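ABC transporter, substrate binding protein (Aeropyrum pernix, PDB 3EAF) probably captures a small solute outside the cell and hands it to the membrane permease of an ABC-type import system. Local coordinates at residues A[146-151]-A[174-179]; A[153-158]-A[205-210]; A[33-38]-A[269-274]; A[296-301]-A[329-334]; A[4-9]-A[51-56]. One frame throughout, in Å; residues are numbered along the deposited sequence.

Contact 1: residues A[146-151]-A[174-179]; sequences LAYDSK and VGDYDL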
# COMPACT_ATOMS: atom_id res chain seq x y z
N LEU A 146 -5.08 11.86 15.91
CA LEU A 146 -5.16 11.41 14.51
C LEU A 146 -4.89 12.58 13.57
O LEU A 146 -5.67 13.54 13.51
CB LEU A 146 -6.54 10.80 14.20
CG LEU A 146 -7.08 9.70 15.13
CD1 LEU A 146 -8.54 9.37 14.81
CD2 LEU A 146 -6.21 8.44 15.07
N ALA A 147 -3.78 12.51 12.84
CA ALA A 147 -3.42 13.55 11.88
C ALA A 147 -3.59 13.01 10.46
O ALA A 147 -2.97 12.02 10.08
CB ALA A 147 -1.99 14.03 12.12
N TYR A 148 -4.43 13.67 9.67
CA TYR A 148 -4.72 13.23 8.30
C TYR A 148 -5.41 14.34 7.53
O TYR A 148 -5.98 15.26 8.14
CB TYR A 148 -5.61 11.97 8.31
CG TYR A 148 -6.97 12.22 8.93
CD1 TYR A 148 -8.07 12.49 8.12
CD2 TYR A 148 -7.14 12.23 10.31
CE1 TYR A 148 -9.32 12.75 8.68
CE2 TYR A 148 -8.40 12.48 10.88
CZ TYR A 148 -9.48 12.73 10.05
OH TYR A 148 -10.72 12.98 10.59
N ASP A 149 -5.37 14.26 6.20
CA ASP A 149 -6.04 15.22 5.32
C ASP A 149 -7.52 14.87 5.17
O ASP A 149 -7.87 13.89 4.50
CB ASP A 149 -5.34 15.29 3.95
CG ASP A 149 -5.78 16.48 3.10
OD1 ASP A 149 -6.92 16.98 3.26
OD2 ASP A 149 -4.97 16.92 2.25
N SER A 150 -8.38 15.68 5.77
CA SER A 150 -9.82 15.45 5.75
C SER A 150 -10.45 15.47 4.36
O SER A 150 -11.59 15.02 4.19
CB SER A 150 -10.54 16.47 6.65
OG SER A 150 -10.34 17.79 6.18
N LYS A 151 -9.71 15.96 3.37
CA LYS A 151 -10.22 16.14 2.00
C LYS A 151 -9.83 15.02 1.03
O LYS A 151 -10.34 14.95 -0.09
CB LYS A 151 -9.73 17.48 1.44
CG LYS A 151 -10.22 18.68 2.22
CD LYS A 151 -9.70 19.99 1.63
CE LYS A 151 -9.70 21.09 2.69
NZ LYS A 151 -9.57 22.44 2.07
N VAL A 174 -8.03 11.54 21.25
CA VAL A 174 -8.14 12.88 21.85
C VAL A 174 -8.51 13.99 20.85
O VAL A 174 -8.86 15.09 21.26
CB VAL A 174 -6.85 13.30 22.62
CG1 VAL A 174 -6.66 12.44 23.85
CG2 VAL A 174 -5.61 13.29 21.72
N GLY A 175 -8.42 13.68 19.56
CA GLY A 175 -8.75 14.66 18.53
C GLY A 175 -8.32 14.23 17.14
O GLY A 175 -7.53 13.29 16.99
N ASP A 176 -8.88 14.91 16.14
CA ASP A 176 -8.49 14.81 14.74
C ASP A 176 -7.80 16.11 14.36
O ASP A 176 -8.25 17.18 14.77
CB ASP A 176 -9.71 14.64 13.83
CG ASP A 176 -10.37 13.29 13.96
OD1 ASP A 176 -10.09 12.56 14.93
OD2 ASP A 176 -11.19 12.96 13.09
N TYR A 177 -6.74 16.02 13.58
CA TYR A 177 -5.95 17.20 13.20
C TYR A 177 -5.72 17.18 11.69
O TYR A 177 -5.26 16.18 11.13
CB TYR A 177 -4.63 17.25 14.00
CG TYR A 177 -4.89 17.25 15.49
CD1 TYR A 177 -5.01 18.45 16.20
CD2 TYR A 177 -5.10 16.06 16.18
CE1 TYR A 177 -5.29 18.45 17.56
CE2 TYR A 177 -5.39 16.06 17.54
CZ TYR A 177 -5.48 17.26 18.22
OH TYR A 177 -5.76 17.25 19.58
N ASP A 178 -6.04 18.30 11.05
CA ASP A 178 -6.11 18.39 9.59
C ASP A 178 -4.74 18.70 8.99
O ASP A 178 -4.39 19.87 8.76
CB ASP A 178 -7.15 19.44 9.18
CG ASP A 178 -7.64 19.27 7.74
OD1 ASP A 178 -6.96 18.61 6.93
OD2 ASP A 178 -8.73 19.80 7.42
N LEU A 179 -3.96 17.65 8.73
CA LEU A 179 -2.66 17.80 8.09
C LEU A 179 -2.82 17.58 6.58
O LEU A 179 -3.19 16.48 6.16
CB LEU A 179 -1.64 16.82 8.67
CG LEU A 179 -0.23 16.88 8.06
CD1 LEU A 179 0.54 18.10 8.54
CD2 LEU A 179 0.52 15.59 8.40
O HOH W 1 -7.29 19.28 4.33
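Leu146 gives its N-H to Gly175 O and accepts in return from Tyr177, with 2.7 Å between Tyr177 N and Leu146 O; its CD1 branch runs alongside the Asp176 carboxylate. Ala147 pairs in parallel register with Tyr177 on the other side of the sheet, its CB 4.5 Å from Leu179 CB. The pairing belongs to a beta-alpha-beta crossover of the second lobe of a periplasmic-binding-protein fold: helix 159-165 follows in the chain between strand 142-148 and strand 171-178, an edge strand of the sheet. Tyr148 N continues the ladder to Tyr177 O. Tyr148 CG sits between backbone N and carbonyl carbon (chi1 63°), a torsion that leans the ring off the strand and back toward Asp176, and Tyr148 OH donates to Asp176 OD2 at 2.5 Å. The hydroxyl arrives from above the carboxylate plane, ring and carboxylate being 75° apart; Lys163 also salt-bridges OD2. A phenylalanine in place of Tyr148 would probably leave Asp176 without its hydroxyl donor and freer to turn. Asp149 OD2 accepts from Leu181 N, while OD1 accepts from Lys151 N in an Asx turn and shares a bridging water with Asp178 OD1. Ser150 OG donates to Asp178 OD2 at 2.9 Å, again from above the carboxylate plane.

Contact 2: residues A[153-158]-A[205-210]; sequences AYSRSP and CGNTIS
The Tyr154 ring carries Gly206 O over one face, 3.1 Å above its plane and displaced toward the rim at CZ. Near the plane, at the hydroxyl edge, lies Thr208 N, too badly angled for a bond, and the methyl CG2 of Thr208 approaches CE2 obliquely at 3.7 Å. With CG roughly opposite the backbone N (chi1 151°), the ring reaches from helix 153-156 across the bend at 206-208. Its OH is hydrogen-bonded to Asn231 OD1, and Asn207 O lies 3.0 Å from that same OH. The second flat group is the Asn207 amide. Ser155 OG donates to Asn207 OD1 at 2.9 Å, coming from 42° above the carbonyl plane, and Asp149 N is a further donor to that oxygen; ND2 turns its hydrogens to Leu179 O and Ser211 OG. A water gives one hydrogen to Tyr154 O and the other to Gly206 O, at 2.6 Å from the latter. Gly206 fits because a CB there would come within 3.0 Å of Ser155 O. The site probably borders the cleft between the lobes, where relatives bind their solutes; a glycerol, likely from the crystallisation liquor, lies about 3 Å from the Tyr154 side chain, and Thr208 OG1 bonds to Asp19 of the first lobe. In this buried contact the donors to OD1 and the acceptors of ND2 probably fix the Asn207 amide, while the water separately bridges two buried carbonyls.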
# COMPACT_ATOMS: atom_id res chain seq x y z
N ALA A 153 -9.51 11.03 0.12
CA ALA A 153 -10.10 9.71 0.40
C ALA A 153 -9.10 8.72 1.03
O ALA A 153 -9.45 7.97 1.95
CB ALA A 153 -10.73 9.12 -0.87
N TYR A 154 -7.87 8.73 0.52
CA TYR A 154 -6.77 7.93 1.07
C TYR A 154 -6.48 8.25 2.54
O TYR A 154 -6.41 7.35 3.39
CB TYR A 154 -5.50 8.13 0.22
CG TYR A 154 -4.18 7.98 0.94
CD1 TYR A 154 -3.84 6.79 1.60
CD2 TYR A 154 -3.26 9.03 0.96
CE1 TYR A 154 -2.62 6.65 2.27
CE2 TYR A 154 -2.03 8.90 1.63
CZ TYR A 154 -1.73 7.71 2.27
OH TYR A 154 -0.53 7.57 2.93
N SER A 155 -6.31 9.54 2.83
CA SER A 155 -5.98 10.01 4.18
C SER A 155 -7.08 9.71 5.19
O SER A 155 -6.80 9.50 6.37
CB SER A 155 -5.70 11.52 4.15
OG SER A 155 -4.69 11.82 3.23
N ARG A 156 -8.32 9.68 4.71
CA ARG A 156 -9.50 9.42 5.54
C ARG A 156 -9.78 7.94 5.78
O ARG A 156 -10.48 7.59 6.73
CB ARG A 156 -10.75 9.98 4.85
CG ARG A 156 -10.92 11.49 4.83
CD ARG A 156 -12.38 11.84 4.47
NE ARG A 156 -12.77 11.37 3.13
CZ ARG A 156 -12.79 12.14 2.03
NH1 ARG A 156 -12.44 13.42 2.10
NH2 ARG A 156 -13.18 11.63 0.87
N SER A 157 -9.24 7.08 4.92
CA SER A 157 -9.77 5.72 4.74
C SER A 157 -9.95 4.88 6.02
O SER A 157 -11.04 4.34 6.24
CB SER A 157 -8.99 4.94 3.67
OG SER A 157 -9.58 3.67 3.43
N PRO A 158 -8.90 4.75 6.86
CA PRO A 158 -9.05 3.92 8.06
C PRO A 158 -9.54 4.68 9.31
O PRO A 158 -9.72 4.06 10.37
CB PRO A 158 -7.62 3.43 8.29
CG PRO A 158 -6.78 4.59 7.89
CD PRO A 158 -7.53 5.29 6.76
N CYS A 205 -0.52 9.13 11.72
CA CYS A 205 -0.57 9.96 10.52
C CYS A 205 -0.99 9.15 9.28
O CYS A 205 -0.39 8.12 8.98
CB CYS A 205 0.75 10.69 10.27
SG CYS A 205 0.64 11.91 8.93
N GLY A 206 -2.00 9.64 8.57
CA GLY A 206 -2.57 8.92 7.44
C GLY A 206 -2.13 9.35 6.05
O GLY A 206 -2.68 8.87 5.06
N ASN A 207 -1.12 10.22 5.97
CA ASN A 207 -0.64 10.77 4.70
C ASN A 207 0.64 10.07 4.20
O ASN A 207 1.15 9.16 4.85
CB ASN A 207 -0.37 12.28 4.83
CG ASN A 207 -1.62 13.09 5.17
OD1 ASN A 207 -2.74 12.58 5.18
ND2 ASN A 207 -1.42 14.38 5.44
N THR A 208 1.15 10.52 3.05
CA THR A 208 2.39 9.97 2.49
C THR A 208 3.62 10.51 3.23
O THR A 208 3.51 11.44 4.04
CB THR A 208 2.53 10.26 0.97
OG1 THR A 208 2.74 11.66 0.75
CG2 THR A 208 1.27 9.81 0.21
N ILE A 209 4.78 9.93 2.93
CA ILE A 209 6.03 10.20 3.64
C ILE A 209 6.41 11.68 3.77
O ILE A 209 7.04 12.06 4.75
CB ILE A 209 7.23 9.35 3.06
CG1 ILE A 209 8.46 9.43 3.98
CG2 ILE A 209 7.54 9.75 1.60
CD1 ILE A 209 9.55 8.42 3.66
N SER A 210 6.04 12.50 2.79
CA SER A 210 6.41 13.92 2.79
C SER A 210 5.84 14.66 3.99
O SER A 210 6.58 15.29 4.74
CB SER A 210 5.98 14.61 1.49
OG SER A 210 6.67 14.04 0.39
O HOH W 2 -4.42 6.97 5.34

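Contact 3: residues A[33-38]-A[269-274]; sequences KYFNEK and IQTIFE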
# COMPACT_ATOMS: atom_id res chain seq x y z
N LYS A 33 9.08 -6.25 -17.07
CA LYS A 33 10.22 -6.59 -17.92
C LYS A 33 10.83 -7.92 -17.48
O LYS A 33 11.19 -8.75 -18.33
CB LYS A 33 11.27 -5.48 -17.91
CG LYS A 33 10.81 -4.17 -18.54
CD LYS A 33 11.86 -3.10 -18.34
CE LYS A 33 11.54 -1.82 -19.11
NZ LYS A 33 12.69 -0.88 -19.02
N TYR A 34 10.93 -8.13 -16.17
CA TYR A 34 11.51 -9.35 -15.59
C TYR A 34 10.76 -10.59 -16.00
O TYR A 34 11.34 -11.49 -16.61
CB TYR A 34 11.59 -9.26 -14.07
CG TYR A 34 12.22 -10.47 -13.39
CD1 TYR A 34 13.60 -10.66 -13.42
CD2 TYR A 34 11.44 -11.40 -12.72
CE1 TYR A 34 14.19 -11.76 -12.80
CE2 TYR A 34 12.01 -12.51 -12.09
CZ TYR A 34 13.38 -12.68 -12.13
OH TYR A 34 13.95 -13.77 -11.50
N PHE A 35 9.47 -10.65 -15.68
CA PHE A 35 8.68 -11.84 -15.94
C PHE A 35 8.45 -12.09 -17.43
O PHE A 35 8.45 -13.25 -17.87
CB PHE A 35 7.37 -11.84 -15.14
CG PHE A 35 7.58 -11.92 -13.64
CD1 PHE A 35 8.10 -13.08 -13.06
CD2 PHE A 35 7.26 -10.84 -12.82
CE1 PHE A 35 8.30 -13.16 -11.68
CE2 PHE A 35 7.46 -10.92 -11.43
CZ PHE A 35 7.98 -12.07 -10.87
N ASN A 36 8.30 -11.02 -18.21
CA ASN A 36 8.24 -11.16 -19.67
C ASN A 36 9.44 -11.94 -20.20
O ASN A 36 9.28 -12.94 -20.91
CB ASN A 36 8.13 -9.79 -20.36
CG ASN A 36 6.69 -9.28 -20.47
OD1 ASN A 36 5.74 -10.07 -20.47
ND2 ASN A 36 6.53 -7.97 -20.58
N GLU A 37 10.64 -11.48 -19.82
CA GLU A 37 11.91 -12.05 -20.26
C GLU A 37 12.15 -13.47 -19.72
O GLU A 37 12.63 -14.34 -20.45
CB GLU A 37 13.06 -11.10 -19.86
CG GLU A 37 14.49 -11.59 -20.18
CD GLU A 37 14.82 -11.60 -21.66
OE1 GLU A 37 14.25 -10.80 -22.43
OE2 GLU A 37 15.68 -12.42 -22.05
N LYS A 38 11.83 -13.70 -18.45
CA LYS A 38 12.00 -15.03 -17.85
C LYS A 38 11.02 -16.03 -18.46
O LYS A 38 11.33 -17.21 -18.61
CB LYS A 38 11.84 -14.99 -16.33
CG LYS A 38 13.01 -14.34 -15.57
CD LYS A 38 14.25 -15.21 -15.57
CE LYS A 38 15.34 -14.62 -14.69
NZ LYS A 38 16.65 -15.33 -14.84
N ILE A 269 12.71 -10.77 -2.55
CA ILE A 269 13.68 -9.67 -2.54
C ILE A 269 14.85 -9.96 -3.49
O ILE A 269 15.30 -9.07 -4.23
CB ILE A 269 14.19 -9.36 -1.10
CG1 ILE A 269 13.05 -8.86 -0.19
CG2 ILE A 269 15.33 -8.34 -1.12
CD1 ILE A 269 12.35 -7.59 -0.69
N GLN A 270 15.35 -11.19 -3.48
CA GLN A 270 16.41 -11.60 -4.42
C GLN A 270 15.93 -11.63 -5.87
O GLN A 270 16.72 -11.39 -6.79
CB GLN A 270 17.04 -12.93 -4.00
CG GLN A 270 17.90 -12.83 -2.74
CD GLN A 270 18.96 -11.73 -2.82
OE1 GLN A 270 19.62 -11.55 -3.84
NE2 GLN A 270 19.11 -10.99 -1.74
N THR A 271 14.65 -11.93 -6.07
CA THR A 271 14.01 -11.87 -7.39
C THR A 271 14.03 -10.44 -7.94
O THR A 271 14.34 -10.21 -9.11
CB THR A 271 12.57 -12.44 -7.32
OG1 THR A 271 12.62 -13.84 -7.01
CG2 THR A 271 11.83 -12.24 -8.63
N ILE A 272 13.70 -9.47 -7.08
CA ILE A 272 13.74 -8.05 -7.44
C ILE A 272 15.18 -7.60 -7.77
O ILE A 272 15.40 -6.91 -8.76
CB ILE A 272 13.08 -7.14 -6.36
CG1 ILE A 272 11.60 -7.55 -6.18
CG2 ILE A 272 13.19 -5.66 -6.76
CD1 ILE A 272 10.85 -6.86 -5.03
N PHE A 273 16.14 -8.00 -6.94
CA PHE A 273 17.55 -7.69 -7.19
C PHE A 273 18.06 -8.23 -8.52
O PHE A 273 18.86 -7.57 -9.19
CB PHE A 273 18.44 -8.18 -6.03
CG PHE A 273 18.41 -7.27 -4.84
CD1 PHE A 273 18.65 -5.90 -4.99
CD2 PHE A 273 18.17 -7.77 -3.57
CE1 PHE A 273 18.63 -5.05 -3.89
CE2 PHE A 273 18.15 -6.92 -2.46
CZ PHE A 273 18.38 -5.56 -2.62
N GLU A 274 17.59 -9.42 -8.91
CA GLU A 274 17.95 -9.97 -10.22
C GLU A 274 17.31 -9.15 -11.34
O GLU A 274 17.97 -8.85 -12.34
CB GLU A 274 17.56 -11.45 -10.34
CG GLU A 274 18.26 -12.14 -11.54
CD GLU A 274 17.63 -13.47 -11.94
OE1 GLU A 274 16.64 -13.90 -11.33
OE2 GLU A 274 18.15 -14.09 -12.91
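Helix segments 33-38 and 269-274 cross almost perpendicularly, at 83°, with 11.0 Å between their axes, a distance spanned by long side chains. Tyr34, its CG anti to the backbone N, extends its ring so that Thr271 O lies over one face and Lys38 CG over the opposite one. Its CE2 meets the Thr271 methyl CG2 at 3.5 Å. At the hydroxyl end, OH donates to Glu274 OE1 at 2.7 Å from above the carboxylate plane. The other oxygen, OE2, takes the salt bridge from Lys38 NZ, also 2.7 Å long and on the syn side, so the two donors fix both ends of the carboxylate. Shortening Glu274 to an alanine would probably leave Lys38 without its counter-charge and the Tyr34 hydroxyl without this acceptor. Phe35 adds a looser touch on Thr271 CG2. Helix 267-278 comes after strand 251-255 of the second lobe, where the chain has returned to the first, and its docking on helix 18-38 is in keeping with the repeated passage of the chain between lobes in periplasmic binding proteins.

Contact 4: residues A[296-301]-A[329-334]; sequences NVWLLI and FDLGGI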
# COMPACT_ATOMS: atom_id res chain seq x y z
N ASN A 296 2.67 -6.12 -6.90
CA ASN A 296 1.38 -5.98 -7.60
C ASN A 296 1.40 -6.66 -8.96
O ASN A 296 0.49 -7.41 -9.30
CB ASN A 296 0.94 -4.51 -7.70
CG ASN A 296 0.33 -3.99 -6.39
OD1 ASN A 296 0.42 -4.65 -5.36
ND2 ASN A 296 -0.30 -2.82 -6.44
N VAL A 297 2.46 -6.43 -9.72
CA VAL A 297 2.64 -7.10 -11.01
C VAL A 297 2.77 -8.62 -10.81
O VAL A 297 2.15 -9.41 -11.54
CB VAL A 297 3.85 -6.53 -11.78
CG1 VAL A 297 4.13 -7.33 -13.04
CG2 VAL A 297 3.61 -5.05 -12.11
N TRP A 298 3.55 -9.02 -9.80
CA TRP A 298 3.80 -10.44 -9.53
C TRP A 298 2.51 -11.18 -9.20
O TRP A 298 2.34 -12.33 -9.62
CB TRP A 298 4.79 -10.61 -8.37
CG TRP A 298 5.53 -11.93 -8.36
CD1 TRP A 298 5.28 -13.04 -9.12
CD2 TRP A 298 6.64 -12.27 -7.52
NE1 TRP A 298 6.18 -14.04 -8.82
CE2 TRP A 298 7.03 -13.59 -7.84
CE3 TRP A 298 7.36 -11.57 -6.53
CZ2 TRP A 298 8.09 -14.24 -7.19
CZ3 TRP A 298 8.43 -12.22 -5.90
CH2 TRP A 298 8.78 -13.54 -6.24
N LEU A 299 1.62 -10.54 -8.45
CA LEU A 299 0.32 -11.14 -8.15
C LEU A 299 -0.44 -11.44 -9.44
O LEU A 299 -1.06 -12.49 -9.56
CB LEU A 299 -0.51 -10.24 -7.21
CG LEU A 299 -1.88 -10.79 -6.77
CD1 LEU A 299 -1.72 -11.99 -5.82
CD2 LEU A 299 -2.73 -9.70 -6.14
N LEU A 300 -0.40 -10.51 -10.39
CA LEU A 300 -0.99 -10.72 -11.71
C LEU A 300 -0.36 -11.92 -12.44
O LEU A 300 -1.07 -12.75 -13.01
CB LEU A 300 -0.88 -9.45 -12.56
CG LEU A 300 -1.31 -9.52 -14.02
CD1 LEU A 300 -2.81 -9.78 -14.13
CD2 LEU A 300 -0.91 -8.26 -14.76
N ILE A 301 0.97 -11.99 -12.42
CA ILE A 301 1.72 -13.09 -13.04
C ILE A 301 1.25 -14.44 -12.49
O ILE A 301 1.01 -15.38 -13.25
CB ILE A 301 3.26 -12.96 -12.80
CG1 ILE A 301 3.80 -11.65 -13.40
CG2 ILE A 301 4.02 -14.19 -13.32
CD1 ILE A 301 3.38 -11.37 -14.83
N PHE A 329 -1.59 -17.56 -2.60
CA PHE A 329 -0.38 -17.07 -3.27
C PHE A 329 0.74 -16.72 -2.29
O PHE A 329 0.50 -16.17 -1.21
CB PHE A 329 -0.68 -15.84 -4.13
CG PHE A 329 -1.70 -16.09 -5.22
CD1 PHE A 329 -1.32 -16.67 -6.42
CD2 PHE A 329 -3.03 -15.74 -5.03
CE1 PHE A 329 -2.25 -16.90 -7.43
CE2 PHE A 329 -3.96 -15.97 -6.03
CZ PHE A 329 -3.58 -16.54 -7.23
N ASP A 330 1.97 -17.04 -2.69
CA ASP A 330 3.14 -16.58 -1.97
C ASP A 330 4.06 -15.85 -2.95
O ASP A 330 4.43 -16.40 -4.00
CB ASP A 330 3.88 -17.74 -1.28
CG ASP A 330 5.18 -17.29 -0.61
OD1 ASP A 330 5.20 -16.23 0.04
OD2 ASP A 330 6.20 -18.01 -0.73
N LEU A 331 4.41 -14.62 -2.61
CA LEU A 331 5.24 -13.79 -3.47
C LEU A 331 6.67 -13.80 -2.94
O LEU A 331 7.18 -12.79 -2.47
CB LEU A 331 4.65 -12.38 -3.56
CG LEU A 331 3.60 -12.03 -4.63
CD1 LEU A 331 2.81 -13.23 -5.20
CD2 LEU A 331 2.64 -10.97 -4.11
N GLY A 332 7.29 -14.97 -3.02
CA GLY A 332 8.68 -15.16 -2.58
C GLY A 332 8.92 -14.78 -1.12
O GLY A 332 10.03 -14.40 -0.76
N GLY A 333 7.88 -14.89 -0.30
CA GLY A 333 7.97 -14.61 1.13
C GLY A 333 8.16 -13.15 1.48
O GLY A 333 8.67 -12.83 2.55
N ILE A 334 7.75 -12.26 0.58
CA ILE A 334 7.86 -10.81 0.81
C ILE A 334 6.78 -10.31 1.77
O ILE A 334 7.05 -9.45 2.61
CB ILE A 334 7.76 -10.01 -0.51
CG1 ILE A 334 9.03 -10.19 -1.36
CG2 ILE A 334 7.50 -8.52 -0.23
CD1 ILE A 334 8.92 -9.58 -2.78
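Trp298, on helix 288-304, packs over Leu331, the first residue of a type I' beta turn that runs to Ile334, part of the loop between helix 317-326 and strand 352-357. Apolar contacts carry the meeting, and no hydrogen bond crosses it. The indole, directed toward the turn by a CG anti to the backbone N (chi1 -157°), presents one face to the Leu331 backbone, its CZ3 lying 3.7 Å from Leu331 O. Its CE3 touches Leu331 CB, the two side chains sliding past each other in opposite directions. At the ring edge, near its plane, Ile334 CD1 comes to 4.1 Å from CZ3. The next residue, Leu299, sends CD1 against Phe329 CG and CD2, crossing the phenyl side chain at about a right angle, and also touches Tyr341, a magnesium ligand; the metal lies about 7 Å from the Phe329 side chain. Polar bonds serve the turn itself. Ile334 N closes it on Leu331 O at 3.1 Å, and Asp330 OD1 accepts from Gly333 N at 3.0 Å on the syn side, an Asx motif. Asp330 O is bonded to Lys302 NZ further along the helix. Two glycines take the positive phi values that the turn demands, and for Gly332 there is a second reason: a CB on it would stand only 3.0 Å from Trp298 CH2.

Contact 5: residues A[4-9]-A[51-56]; sequences TINVGL and NYIKRD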
# COMPACT_ATOMS: atom_id res chain seq x y z
N THR A 4 -0.35 -12.56 -26.31
CA THR A 4 -0.08 -11.23 -25.77
C THR A 4 -1.36 -10.68 -25.15
O THR A 4 -2.44 -10.78 -25.75
CB THR A 4 0.48 -10.26 -26.84
OG1 THR A 4 1.72 -10.76 -27.35
CG2 THR A 4 0.73 -8.87 -26.24
N ILE A 5 -1.24 -10.14 -23.94
CA ILE A 5 -2.34 -9.43 -23.28
C ILE A 5 -1.92 -7.98 -23.01
O ILE A 5 -0.73 -7.70 -22.83
CB ILE A 5 -2.79 -10.12 -21.96
CG1 ILE A 5 -1.63 -10.18 -20.95
CG2 ILE A 5 -3.38 -11.51 -22.25
CD1 ILE A 5 -2.05 -10.56 -19.54
N ASN A 6 -2.89 -7.08 -23.00
CA ASN A 6 -2.63 -5.68 -22.66
C ASN A 6 -2.98 -5.38 -21.20
O ASN A 6 -4.04 -5.79 -20.71
CB ASN A 6 -3.38 -4.73 -23.60
CG ASN A 6 -2.96 -4.87 -25.06
OD1 ASN A 6 -1.83 -5.27 -25.38
ND2 ASN A 6 -3.86 -4.52 -25.96
N VAL A 7 -2.09 -4.68 -20.52
CA VAL A 7 -2.25 -4.36 -19.11
C VAL A 7 -1.95 -2.88 -18.87
O VAL A 7 -0.91 -2.38 -19.27
CB VAL A 7 -1.34 -5.27 -18.22
CG1 VAL A 7 -1.36 -4.82 -16.76
CG2 VAL A 7 -1.76 -6.74 -18.33
N GLY A 8 -2.88 -2.17 -18.23
CA GLY A 8 -2.67 -0.78 -17.88
C GLY A 8 -1.81 -0.63 -16.64
O GLY A 8 -1.88 -1.44 -15.72
N LEU A 9 -0.97 0.40 -16.64
CA LEU A 9 -0.18 0.75 -15.47
C LEU A 9 -0.43 2.22 -15.15
O LEU A 9 0.11 3.11 -15.81
CB LEU A 9 1.31 0.48 -15.70
CG LEU A 9 2.31 0.92 -14.62
CD1 LEU A 9 1.99 0.30 -13.27
CD2 LEU A 9 3.74 0.61 -15.03
N ASN A 51 2.02 -6.74 -22.75
CA ASN A 51 2.20 -5.40 -23.28
C ASN A 51 1.58 -4.45 -22.27
O ASN A 51 0.35 -4.36 -22.18
CB ASN A 51 1.55 -5.26 -24.66
CG ASN A 51 1.63 -3.84 -25.22
OD1 ASN A 51 2.65 -3.16 -25.09
ND2 ASN A 51 0.55 -3.39 -25.83
N TYR A 52 2.41 -3.78 -21.49
CA TYR A 52 1.89 -2.85 -20.49
C TYR A 52 1.94 -1.41 -20.98
O TYR A 52 2.87 -1.02 -21.70
CB TYR A 52 2.60 -3.00 -19.14
CG TYR A 52 4.01 -2.46 -19.07
CD1 TYR A 52 4.25 -1.15 -18.63
CD2 TYR A 52 5.10 -3.25 -19.40
CE1 TYR A 52 5.56 -0.64 -18.55
CE2 TYR A 52 6.41 -2.76 -19.33
CZ TYR A 52 6.63 -1.45 -18.90
OH TYR A 52 7.92 -0.96 -18.81
N ILE A 53 0.92 -0.64 -20.61
CA ILE A 53 0.79 0.74 -21.05
C ILE A 53 0.85 1.66 -19.83
O ILE A 53 -0.09 1.73 -19.04
CB ILE A 53 -0.54 0.94 -21.87
CG1 ILE A 53 -0.59 0.02 -23.10
CG2 ILE A 53 -0.69 2.39 -22.32
CD1 ILE A 53 -1.41 -1.25 -22.90
N LYS A 54 1.98 2.34 -19.67
CA LYS A 54 2.19 3.19 -18.49
C LYS A 54 1.63 4.59 -18.70
O LYS A 54 1.88 5.23 -19.72
CB LYS A 54 3.67 3.27 -18.13
CG LYS A 54 3.92 3.95 -16.79
CD LYS A 54 5.39 3.93 -16.39
CE LYS A 54 6.12 5.15 -16.93
NZ LYS A 54 7.48 5.24 -16.35
N ARG A 55 0.87 5.05 -17.71
CA ARG A 55 0.30 6.40 -17.73
C ARG A 55 0.49 7.09 -16.38
O ARG A 55 0.00 6.60 -15.36
CB ARG A 55 -1.19 6.33 -18.08
CG ARG A 55 -1.50 5.86 -19.50
CD ARG A 55 -1.10 6.91 -20.52
NE ARG A 55 -1.42 6.50 -21.89
CZ ARG A 55 -0.56 5.95 -22.73
NH1 ARG A 55 0.70 5.73 -22.35
NH2 ARG A 55 -0.95 5.62 -23.95
N ASP A 56 1.22 8.20 -16.38
CA ASP A 56 1.36 9.03 -15.17
C ASP A 56 0.17 9.98 -15.08
O ASP A 56 0.06 10.94 -15.84
CB ASP A 56 2.69 9.80 -15.19
CG ASP A 56 2.78 10.87 -14.10
OD1 ASP A 56 2.17 10.73 -13.02
OD2 ASP A 56 3.50 11.86 -14.33
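Leu9 lays its CD2 methyl against the aliphatic part of Lys54, 3.8 Å from CG, and obliquely against the Tyr52 ring, 4.0 Å from CD1. Its CG stands anti to the backbone N (chi1 174°), which runs the leucine alongside Lys54 in the same direction. Beneath them, segments 4-9 and 51-56, on parallel strands 3-11 and 47-56, exchange five backbone bonds, from Asn51 N to Ile5 O at one end to Arg55 N to Leu9 O, 2.8 Å, at the other. The sheet's other side carries Asn6 beside Asn51: ND2 of Asn51 donates to Asn6 OD1 at 3.1 Å, from well above the carbonyl plane, the amides 77° apart. Asn6 ND2 binds Tyr75 O, and Ile53 CD1 abuts Asn6 CB. Helix 18-38 links the strands as a beta-alpha-beta crossover of the first lobe and lies over the Leu9 side, where Tyr52 stacks on Phe32. Lys54 NZ forms salt bridges with Glu13 and Glu29; Glu29, also bonded to Tyr52 OH, probably holds both polar ends while their carbon atoms pack on the Leu9 methyl.

How the contacts relate
The contacts divide between the two lobes. Contacts 1 and 2 meet in the second, their centres 9 Å apart, and are joined by hydrogen bonds, among them one from Arg156 NH1 to Ser150 O. Contacts 3, 4 and 5 share the first lobe. Phe35 of contact 3 meets Trp298 of contact 4, while Leu300 CD2 rests 4.0 Å from Val7 CG2 of contact 5, placing helix 288-304 between sheet and turn. Across the lobes, the nearest atoms of contacts 2 and 4 are about 13 Å apart. Contact 4 is the one close to the magnesium site; contact 2 borders the glycerol.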